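Local atomic coordinates of carbonic anhydrase (Porphyridium purpureum, PDB entry 1DDZ), a protein that probably catalyses the reversible hydration of carbon dioxide to hydrogencarbonate, as a zinc-dependent carbonic anhydrase of the beta class. Residues 99-110 / 183-194; 217-225 / 286-297. All coordinates share one frame; numbering follows the deposited sequence.

Both contacts involve elements around the sheet with edge strands 92-97 and 222-227, but at different places. Interaction 1 is buried: the loop leaving strand 92-97, close to the zinc ion, lies on helix 172-193 and is held chiefly by side-chain amides that bond to backbone atoms. Interaction 2, centred about 21 Å away, is partly exposed; it joins edge strand 222-227 to the chain that enters helix 292-307, with leucines and a phenylalanine inside and a charged rim outside. The two touch where Val184 and Leu185 of helix 172-193 pack on Leu224, so one helix serves both.

Interaction 1: 99-110 / 183-194; sequences ANQCIHSDISFL and NVLEQVHNVCAT
Gln187 reaches from helix 172-193 to the backbone of Cys102, and its OE1 takes the Cys102 N-H at 2.6 Å. The donor nitrogen stands above the amide's carbonyl plane, not on a lone pair. CG lies beside the backbone N (chi1 -55°) and the chain bends at chi2, folding the long glutamine back along its helix, where NE2 also donates to Asn183 OD1 at 3.0 Å.

One helical turn further on, the shorter amide of Asn190 suffices, because the residue points toward the loop: its ND2 gives a hydrogen to Cys102 O at 3.0 Å, again from above the carbonyl plane, whereas Gln187 has to fold its longer chain. The same ND2 stands over one face of the His104 ring, toward its rim, with ring and amide planes 49° apart. At the other end Asn183 uses ND2 toward Ala99 O (3.1 Å), which lies in the plane of its amide; a water bridges this nitrogen to Asn100 ND2.

Past the amides, toward the C-terminal end of the helix, the contact turns apolar. Cys102 SG packs its polarisable sulfur on Val191 CG2 at 3.5 Å, the short cysteine side chain suiting the close approach of loop and helix. Phe109 sets its CZ obliquely against Val191 CG2 and Thr194 CG2, while one face of its ring is covered by Cys102 CA. Thr194 OG1 donates to Val191 O and accepts from Val197 N, capping the following helix.

The side chain of Asn100 is about 5 Å from the zinc ion, so the loop borders the metal site. Strand 124-130 lies beneath Gln187 and Val191, helix 147-161 flanks Ala99 and Gln101, and helix 266-279 covers Leu185 and His189; His154 of the second subunit meets the His104 ring edge-to-face.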
loop_
_atom_site.group_PDB
_atom_site.type_symbol
_atom_site.label_atom_id
_atom_site.label_comp_id
_atom_site.label_asym_id
_atom_site.label_seq_id
_atom_site.Cartn_x
_atom_site.Cartn_y
_atom_site.Cartn_z
ATOM N N ALA A 99 13.110 -4.651 -7.091
ATOM C CA ALA A 99 14.250 -4.209 -6.290
ATOM C C ALA A 99 14.255 -4.634 -4.836
ATOM O O ALA A 99 14.742 -3.898 -3.979
ATOM C CB ALA A 99 14.419 -2.691 -6.392
ATOM N N ASN A 100 13.700 -5.816 -4.545
ATOM C CA ASN A 100 13.685 -6.374 -3.181
ATOM C C ASN A 100 13.406 -5.367 -2.055
ATOM O O ASN A 100 14.095 -5.332 -1.037
ATOM C CB ASN A 100 14.986 -7.181 -2.896
ATOM C CG ASN A 100 16.274 -6.437 -3.313
ATOM O OD1 ASN A 100 16.728 -6.551 -4.448
ATOM N ND2 ASN A 100 16.852 -5.692 -2.397
ATOM N N GLN A 101 12.333 -4.608 -2.221
ATOM C CA GLN A 101 11.954 -3.595 -1.268
ATOM C C GLN A 101 11.222 -4.118 -0.060
ATOM O O GLN A 101 10.433 -5.061 -0.148
ATOM C CB GLN A 101 11.081 -2.542 -1.949
ATOM C CG GLN A 101 11.790 -1.739 -3.003
ATOM C CD GLN A 101 12.930 -0.912 -2.429
ATOM O OE1 GLN A 101 14.109 -1.214 -2.642
ATOM N NE2 GLN A 101 12.589 0.099 -1.654
ATOM N N CYS A 102 11.463 -3.449 1.057
ATOM C CA CYS A 102 10.829 -3.755 2.302
ATOM C C CYS A 102 10.290 -2.425 2.817
ATOM O O CYS A 102 10.717 -1.919 3.854
ATOM C CB CYS A 102 11.805 -4.395 3.283
ATOM S SG CYS A 102 12.324 -6.039 2.779
ATOM N N ILE A 103 9.325 -1.882 2.082
ATOM C CA ILE A 103 8.688 -0.616 2.402
ATOM C C ILE A 103 7.880 -0.747 3.693
ATOM O O ILE A 103 7.085 -1.672 3.839
ATOM C CB ILE A 103 7.808 -0.171 1.212
ATOM C CG1 ILE A 103 8.702 0.074 0.005
ATOM C CG2 ILE A 103 6.959 1.062 1.572
ATOM C CD1 ILE A 103 7.995 0.032 -1.305
ATOM N N HIS A 104 8.067 0.191 4.614
ATOM C CA HIS A 104 7.392 0.176 5.905
ATOM C C HIS A 104 5.915 -0.158 5.865
ATOM O O HIS A 104 5.456 -1.007 6.604
ATOM C CB HIS A 104 7.538 1.529 6.630
ATOM C CG HIS A 104 8.953 1.927 6.911
ATOM N ND1 HIS A 104 9.506 3.103 6.440
ATOM C CD2 HIS A 104 9.911 1.344 7.665
ATOM C CE1 HIS A 104 10.735 3.228 6.911
ATOM N NE2 HIS A 104 11.002 2.174 7.656
ATOM N N SER A 105 5.168 0.522 5.004
ATOM C CA SER A 105 3.733 0.339 4.928
ATOM C C SER A 105 3.223 -0.506 3.773
ATOM O O SER A 105 2.038 -0.515 3.510
ATOM C CB SER A 105 3.037 1.708 4.979
ATOM O OG SER A 105 3.701 2.632 4.136
ATOM N N ASP A 106 4.100 -1.296 3.163
ATOM C CA ASP A 106 3.702 -2.177 2.057
ATOM C C ASP A 106 3.083 -3.424 2.672
ATOM O O ASP A 106 3.788 -4.233 3.274
ATOM C CB ASP A 106 4.919 -2.557 1.186
ATOM C CG ASP A 106 4.563 -3.488 0.032
ATOM O OD1 ASP A 106 3.426 -3.480 -0.424
ATOM O OD2 ASP A 106 5.419 -4.249 -0.430
ATOM N N ILE A 107 1.777 -3.590 2.505
ATOM C CA ILE A 107 1.061 -4.732 3.055
ATOM C C ILE A 107 1.421 -6.034 2.355
ATOM O O ILE A 107 1.300 -7.082 2.959
ATOM C CB ILE A 107 -0.476 -4.532 3.029
ATOM C CG1 ILE A 107 -1.178 -5.629 3.830
ATOM C CG2 ILE A 107 -0.964 -4.507 1.593
ATOM C CD1 ILE A 107 -1.433 -5.283 5.231
ATOM N N SER A 108 1.852 -5.998 1.097
ATOM C CA SER A 108 2.224 -7.248 0.433
ATOM C C SER A 108 3.473 -7.801 1.115
ATOM O O SER A 108 3.625 -9.018 1.285
ATOM C CB SER A 108 2.476 -7.047 -1.061
ATOM O OG SER A 108 3.088 -8.202 -1.624
ATOM N N PHE A 109 4.360 -6.896 1.519
ATOM C CA PHE A 109 5.588 -7.263 2.206
ATOM C C PHE A 109 5.266 -7.650 3.656
ATOM O O PHE A 109 5.675 -8.717 4.121
ATOM C CB PHE A 109 6.602 -6.093 2.104
ATOM C CG PHE A 109 7.568 -6.006 3.249
ATOM C CD1 PHE A 109 8.454 -7.054 3.522
ATOM C CD2 PHE A 109 7.546 -4.908 4.096
ATOM C CE1 PHE A 109 9.294 -7.007 4.635
ATOM C CE2 PHE A 109 8.379 -4.850 5.208
ATOM C CZ PHE A 109 9.249 -5.899 5.481
ATOM N N LEU A 110 4.514 -6.803 4.353
ATOM C CA LEU A 110 4.139 -7.034 5.732
ATOM C C LEU A 110 3.351 -8.351 5.969
ATOM O O LEU A 110 3.575 -9.040 6.972
ATOM C CB LEU A 110 3.342 -5.841 6.248
ATOM C CG LEU A 110 4.043 -4.485 6.351
ATOM C CD1 LEU A 110 3.051 -3.395 6.733
ATOM C CD2 LEU A 110 5.134 -4.590 7.371
ATOM N N ASN A 183 20.906 -0.327 -0.724
ATOM C CA ASN A 183 19.475 -0.630 -0.795
ATOM C C ASN A 183 19.188 -1.861 0.099
ATOM O O ASN A 183 18.337 -1.814 0.980
ATOM C CB ASN A 183 19.035 -0.889 -2.244
ATOM C CG ASN A 183 17.516 -1.112 -2.371
ATOM O OD1 ASN A 183 16.725 -0.332 -1.847
ATOM N ND2 ASN A 183 17.120 -2.188 -3.035
ATOM N N VAL A 184 19.954 -2.930 -0.069
ATOM C CA VAL A 184 19.766 -4.127 0.751
ATOM C C VAL A 184 19.861 -3.763 2.232
ATOM O O VAL A 184 18.976 -4.123 3.011
ATOM C CB VAL A 184 20.817 -5.233 0.429
ATOM C CG1 VAL A 184 20.696 -6.380 1.411
ATOM C CG2 VAL A 184 20.634 -5.752 -0.956
ATOM N N LEU A 185 20.887 -2.994 2.613
ATOM C CA LEU A 185 21.073 -2.602 4.022
ATOM C C LEU A 185 19.896 -1.816 4.564
ATOM O O LEU A 185 19.494 -1.977 5.716
ATOM C CB LEU A 185 22.339 -1.762 4.216
ATOM C CG LEU A 185 23.470 -2.322 5.080
ATOM C CD1 LEU A 185 24.432 -1.196 5.420
ATOM C CD2 LEU A 185 22.926 -2.944 6.350
ATOM N N GLU A 186 19.366 -0.930 3.742
ATOM C CA GLU A 186 18.205 -0.142 4.145
ATOM C C GLU A 186 16.959 -1.054 4.320
ATOM O O GLU A 186 16.193 -0.913 5.263
ATOM C CB GLU A 186 17.969 0.945 3.091
ATOM C CG GLU A 186 17.602 2.309 3.665
ATOM C CD GLU A 186 18.591 2.818 4.735
ATOM O OE1 GLU A 186 18.170 2.832 5.914
ATOM O OE2 GLU A 186 19.751 3.212 4.400
ATOM N N GLN A 187 16.777 -2.022 3.431
ATOM C CA GLN A 187 15.646 -2.938 3.553
ATOM C C GLN A 187 15.802 -3.796 4.831
ATOM O O GLN A 187 14.840 -3.999 5.560
ATOM C CB GLN A 187 15.484 -3.799 2.285
ATOM C CG GLN A 187 15.365 -3.008 0.957
ATOM C CD GLN A 187 14.536 -1.732 1.066
ATOM O OE1 GLN A 187 13.424 -1.744 1.568
ATOM N NE2 GLN A 187 15.104 -0.612 0.632
ATOM N N VAL A 188 17.015 -4.241 5.138
ATOM C CA VAL A 188 17.259 -5.008 6.358
ATOM C C VAL A 188 16.830 -4.158 7.542
ATOM O O VAL A 188 16.165 -4.633 8.466
ATOM C CB VAL A 188 18.738 -5.387 6.491
ATOM C CG1 VAL A 188 19.055 -5.868 7.917
ATOM C CG2 VAL A 188 19.056 -6.484 5.501
ATOM N N HIS A 189 17.181 -2.877 7.510
ATOM C CA HIS A 189 16.769 -1.976 8.580
ATOM C C HIS A 189 15.236 -1.983 8.715
ATOM O O HIS A 189 14.682 -2.027 9.827
ATOM C CB HIS A 189 17.224 -0.536 8.286
ATOM C CG HIS A 189 16.682 0.470 9.267
ATOM N ND1 HIS A 189 15.487 1.135 9.071
ATOM C CD2 HIS A 189 17.130 0.851 10.486
ATOM C CE1 HIS A 189 15.219 1.873 10.140
ATOM N NE2 HIS A 189 16.204 1.715 11.006
ATOM N N ASN A 190 14.562 -1.861 7.580
ATOM C CA ASN A 190 13.104 -1.832 7.541
ATOM C C ASN A 190 12.492 -3.131 8.075
ATOM O O ASN A 190 11.515 -3.097 8.819
ATOM C CB ASN A 190 12.622 -1.523 6.123
ATOM C CG ASN A 190 12.919 -0.091 5.718
ATOM O OD1 ASN A 190 13.360 0.720 6.547
ATOM N ND2 ASN A 190 12.661 0.241 4.467
ATOM N N VAL A 191 13.080 -4.272 7.729
ATOM C CA VAL A 191 12.554 -5.536 8.234
ATOM C C VAL A 191 12.626 -5.563 9.767
ATOM O O VAL A 191 11.642 -5.879 10.427
ATOM C CB VAL A 191 13.318 -6.721 7.651
ATOM C CG1 VAL A 191 12.896 -7.992 8.346
ATOM C CG2 VAL A 191 13.066 -6.818 6.156
ATOM N N CYS A 192 13.774 -5.170 10.328
ATOM C CA CYS A 192 13.975 -5.157 11.789
ATOM C C CYS A 192 13.068 -4.196 12.501
ATOM O O CYS A 192 12.725 -4.420 13.664
ATOM C CB CYS A 192 15.413 -4.792 12.169
ATOM S SG CYS A 192 16.657 -5.826 11.436
ATOM N N ALA A 193 12.733 -3.106 11.815
ATOM C CA ALA A 193 11.886 -2.058 12.352
ATOM C C ALA A 193 10.382 -2.347 12.306
ATOM O O ALA A 193 9.622 -1.635 12.964
ATOM C CB ALA A 193 12.199 -0.720 11.655
ATOM N N THR A 194 9.952 -3.375 11.565
ATOM C CA THR A 194 8.522 -3.708 11.488
ATOM C C THR A 194 7.985 -4.072 12.861
ATOM O O THR A 194 8.730 -4.589 13.714
ATOM C CB THR A 194 8.234 -4.929 10.581
ATOM O OG1 THR A 194 8.893 -6.079 11.118
ATOM C CG2 THR A 194 8.684 -4.671 9.134
HETATM O O HOH W 1 19.214 -4.082 -3.568
#

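Interaction 2: 217-225 / 286-297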
loop_
_atom_site.group_PDB
_atom_site.type_symbol
_atom_site.label_atom_id
_atom_site.label_comp_id
_atom_site.label_asym_id
_atom_site.label_seq_id
_atom_site.Cartn_x
_atom_site.Cartn_y
_atom_site.Cartn_z
ATOM N N GLY A 217 27.259 -13.470 -12.135
ATOM C CA GLY A 217 28.472 -13.981 -12.760
ATOM C C GLY A 217 29.223 -15.017 -11.939
ATOM O O GLY A 217 30.096 -15.682 -12.464
ATOM N N ASP A 218 28.924 -15.118 -10.642
ATOM C CA ASP A 218 29.576 -16.108 -9.781
ATOM C C ASP A 218 28.622 -16.755 -8.762
ATOM O O ASP A 218 28.952 -17.774 -8.138
ATOM C CB ASP A 218 30.803 -15.516 -9.059
ATOM C CG ASP A 218 30.451 -14.387 -8.086
ATOM O OD1 ASP A 218 31.399 -13.804 -7.521
ATOM O OD2 ASP A 218 29.257 -14.080 -7.874
ATOM N N GLY A 219 27.451 -16.144 -8.587
ATOM C CA GLY A 219 26.465 -16.665 -7.660
ATOM C C GLY A 219 26.947 -16.699 -6.227
ATOM O O GLY A 219 26.379 -17.407 -5.401
ATOM N N LYS A 220 27.917 -15.857 -5.892
ATOM C CA LYS A 220 28.468 -15.857 -4.548
ATOM C C LYS A 220 27.823 -14.823 -3.668
ATOM O O LYS A 220 27.858 -13.631 -3.961
ATOM C CB LYS A 220 29.978 -15.647 -4.601
ATOM C CG LYS A 220 30.655 -15.848 -3.268
ATOM C CD LYS A 220 32.162 -15.868 -3.385
ATOM C CE LYS A 220 32.743 -16.464 -2.115
ATOM N NZ LYS A 220 34.227 -16.601 -2.083
ATOM N N LEU A 221 27.245 -15.272 -2.567
ATOM C CA LEU A 221 26.585 -14.353 -1.656
ATOM C C LEU A 221 27.600 -13.585 -0.821
ATOM O O LEU A 221 28.523 -14.188 -0.261
ATOM C CB LEU A 221 25.637 -15.106 -0.727
ATOM C CG LEU A 221 24.435 -15.818 -1.347
ATOM C CD1 LEU A 221 23.705 -16.539 -0.219
ATOM C CD2 LEU A 221 23.502 -14.840 -2.055
ATOM N N ARG A 222 27.432 -12.260 -0.756
ATOM C CA ARG A 222 28.309 -11.383 0.019
ATOM C C ARG A 222 27.495 -10.897 1.195
ATOM O O ARG A 222 26.288 -10.649 1.067
ATOM C CB ARG A 222 28.758 -10.186 -0.798
ATOM C CG ARG A 222 29.110 -10.464 -2.220
ATOM C CD ARG A 222 30.256 -11.392 -2.355
ATOM N NE ARG A 222 30.709 -11.364 -3.739
ATOM C CZ ARG A 222 31.881 -11.831 -4.149
ATOM N NH1 ARG A 222 32.715 -12.369 -3.271
ATOM N NH2 ARG A 222 32.227 -11.741 -5.430
ATOM N N ASP A 223 28.156 -10.690 2.322
ATOM C CA ASP A 223 27.473 -10.286 3.541
ATOM C C ASP A 223 27.236 -8.789 3.678
ATOM O O ASP A 223 28.101 -8.001 3.349
ATOM C CB ASP A 223 28.280 -10.802 4.725
ATOM C CG ASP A 223 27.495 -10.860 5.991
ATOM O OD1 ASP A 223 26.290 -10.557 5.956
ATOM O OD2 ASP A 223 28.090 -11.220 7.037
ATOM N N LEU A 224 26.026 -8.409 4.083
ATOM C CA LEU A 224 25.709 -6.995 4.309
ATOM C C LEU A 224 25.488 -6.758 5.788
ATOM O O LEU A 224 25.227 -5.627 6.198
ATOM C CB LEU A 224 24.445 -6.558 3.575
ATOM C CG LEU A 224 24.538 -5.982 2.168
ATOM C CD1 LEU A 224 25.409 -4.751 2.160
ATOM C CD2 LEU A 224 25.098 -7.006 1.263
ATOM N N GLY A 225 25.481 -7.841 6.565
ATOM C CA GLY A 225 25.278 -7.716 7.996
ATOM C C GLY A 225 24.084 -8.510 8.473
ATOM O O GLY A 225 23.159 -8.758 7.704
ATOM N N LEU A 286 32.328 -7.195 -2.076
ATOM C CA LEU A 286 32.156 -7.420 -0.658
ATOM C C LEU A 286 32.591 -8.832 -0.298
ATOM O O LEU A 286 32.603 -9.722 -1.142
ATOM C CB LEU A 286 30.691 -7.249 -0.270
ATOM C CG LEU A 286 30.008 -5.932 -0.581
ATOM C CD1 LEU A 286 28.664 -5.909 0.163
ATOM C CD2 LEU A 286 30.910 -4.772 -0.140
ATOM N N LYS A 287 32.917 -9.038 0.967
ATOM C CA LYS A 287 33.314 -10.344 1.449
ATOM C C LYS A 287 32.092 -11.188 1.791
ATOM O O LYS A 287 30.990 -10.683 1.977
ATOM C CB LYS A 287 34.160 -10.214 2.714
ATOM C CG LYS A 287 35.583 -9.786 2.485
ATOM C CD LYS A 287 36.407 -10.058 3.735
ATOM C CE LYS A 287 36.540 -11.560 4.056
ATOM N NZ LYS A 287 37.517 -12.248 3.166
ATOM N N GLU A 288 32.284 -12.496 1.814
ATOM C CA GLU A 288 31.207 -13.384 2.204
ATOM C C GLU A 288 31.377 -13.414 3.720
ATOM O O GLU A 288 32.457 -13.069 4.224
ATOM C CB GLU A 288 31.396 -14.786 1.607
ATOM C CG GLU A 288 32.646 -15.544 2.073
ATOM C CD GLU A 288 33.960 -14.944 1.556
ATOM O OE1 GLU A 288 34.985 -15.072 2.275
ATOM O OE2 GLU A 288 33.971 -14.351 0.440
ATOM N N GLY A 289 30.302 -13.724 4.437
ATOM C CA GLY A 289 30.376 -13.807 5.884
ATOM C C GLY A 289 30.764 -15.228 6.245
ATOM O O GLY A 289 31.011 -16.033 5.352
ATOM N N ALA A 290 30.806 -15.565 7.529
ATOM C CA ALA A 290 31.176 -16.923 7.928
ATOM C C ALA A 290 29.985 -17.812 8.299
ATOM O O ALA A 290 30.168 -18.986 8.620
ATOM C CB ALA A 290 32.178 -16.885 9.060
ATOM N N ASN A 291 28.780 -17.245 8.289
ATOM C CA ASN A 291 27.553 -17.978 8.601
ATOM C C ASN A 291 27.314 -19.133 7.610
ATOM O O ASN A 291 27.795 -19.110 6.477
ATOM C CB ASN A 291 26.371 -16.998 8.620
ATOM C CG ASN A 291 25.044 -17.676 8.895
ATOM O OD1 ASN A 291 24.433 -18.239 7.982
ATOM N ND2 ASN A 291 24.592 -17.641 10.149
ATOM N N ARG A 292 26.574 -20.146 8.040
ATOM C CA ARG A 292 26.293 -21.301 7.196
ATOM C C ARG A 292 25.711 -20.942 5.831
ATOM O O ARG A 292 25.964 -21.626 4.849
ATOM C CB ARG A 292 25.421 -22.331 7.934
ATOM C CG ARG A 292 23.953 -21.992 8.050
ATOM C CD ARG A 292 23.224 -23.033 8.891
ATOM N NE ARG A 292 22.978 -22.555 10.251
ATOM C CZ ARG A 292 21.764 -22.329 10.756
ATOM N NH1 ARG A 292 20.676 -22.546 10.012
ATOM N NH2 ARG A 292 21.635 -21.840 11.990
ATOM N N VAL A 293 24.986 -19.832 5.769
ATOM C CA VAL A 293 24.380 -19.332 4.529
ATOM C C VAL A 293 25.434 -19.211 3.429
ATOM O O VAL A 293 25.210 -19.601 2.266
ATOM C CB VAL A 293 23.731 -17.941 4.786
ATOM C CG1 VAL A 293 23.745 -17.077 3.533
ATOM C CG2 VAL A 293 22.317 -18.119 5.289
ATOM N N PHE A 294 26.606 -18.732 3.835
ATOM C CA PHE A 294 27.708 -18.524 2.913
ATOM C C PHE A 294 28.441 -19.814 2.606
ATOM O O PHE A 294 28.729 -20.111 1.442
ATOM C CB PHE A 294 28.646 -17.432 3.455
ATOM C CG PHE A 294 27.937 -16.124 3.734
ATOM C CD1 PHE A 294 27.513 -15.812 5.020
ATOM C CD2 PHE A 294 27.660 -15.224 2.694
ATOM C CE1 PHE A 294 26.817 -14.640 5.261
ATOM C CE2 PHE A 294 26.961 -14.045 2.931
ATOM C CZ PHE A 294 26.542 -13.748 4.210
ATOM N N VAL A 295 28.614 -20.651 3.615
ATOM C CA VAL A 295 29.318 -21.906 3.389
ATOM C C VAL A 295 28.491 -22.836 2.495
ATOM O O VAL A 295 29.019 -23.418 1.544
ATOM C CB VAL A 295 29.806 -22.557 4.730
ATOM C CG1 VAL A 295 28.674 -22.784 5.668
ATOM C CG2 VAL A 295 30.530 -23.859 4.471
ATOM N N ASN A 296 27.180 -22.867 2.716
ATOM C CA ASN A 296 26.270 -23.675 1.900
ATOM C C ASN A 296 26.239 -23.112 0.485
ATOM O O ASN A 296 26.329 -23.855 -0.497
ATOM C CB ASN A 296 24.877 -23.645 2.493
ATOM C CG ASN A 296 24.819 -24.312 3.832
ATOM O OD1 ASN A 296 25.762 -24.994 4.216
ATOM N ND2 ASN A 296 23.744 -24.081 4.581
ATOM N N ASN A 297 26.142 -21.791 0.371
ATOM C CA ASN A 297 26.153 -21.166 -0.949
ATOM C C ASN A 297 27.428 -21.540 -1.695
ATOM O O ASN A 297 27.396 -21.833 -2.891
ATOM C CB ASN A 297 26.035 -19.644 -0.830
ATOM C CG ASN A 297 26.306 -18.935 -2.149
ATOM O OD1 ASN A 297 25.536 -19.053 -3.106
ATOM N ND2 ASN A 297 27.404 -18.199 -2.208
HETATM O O HOH W 2 31.106 -8.401 3.330
HETATM O O HOH W 3 27.854 -14.324 8.111
#
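Asp223 N donates to Lys287 O at 2.9 Å, a nearly straight bond (164°) in the carbonyl plane, and a water spans Lys287 O and Asp223 O. Beside this link Phe294 fills the interior: Leu221 O meets CD2 at the ring's edge (3.2 Å), Asp223 CB approaches CZ obliquely, and Gly289 N sits over the centre of one face with Val293 CG1 over the other. Leu221 CD1 packs on Val293 CG1 at 3.8 Å. At the far end Leu286 CD1 packs on Leu224 CD2 (3.9 Å), and Arg222 CB lies on Leu286 CB at 3.6 Å, the arginine's aliphatic part covering the leucine. Toward solvent Lys220 NZ makes a salt bridge with Glu288 OE2 whose hydrogen bond is weak (3.4 Å).

Further out, Asp218 OD2 accepts from Lys220 N in an Asx turn while OD1 pairs with the Arg222 guanidinium through NH2; Asp223 OD1 makes a second Asx turn to Gly225 N. The N-cap Asn291 accepts from Val293 N, capping the first turn of the helix that carries Phe294.

Strand 222-227 is antiparallel to strand 208-214, whose Gln210 and Val212 touch Phe294; helix 172-193 packs on Leu224 and Leu286, and Tyr69 of strand 69-74 on Val293.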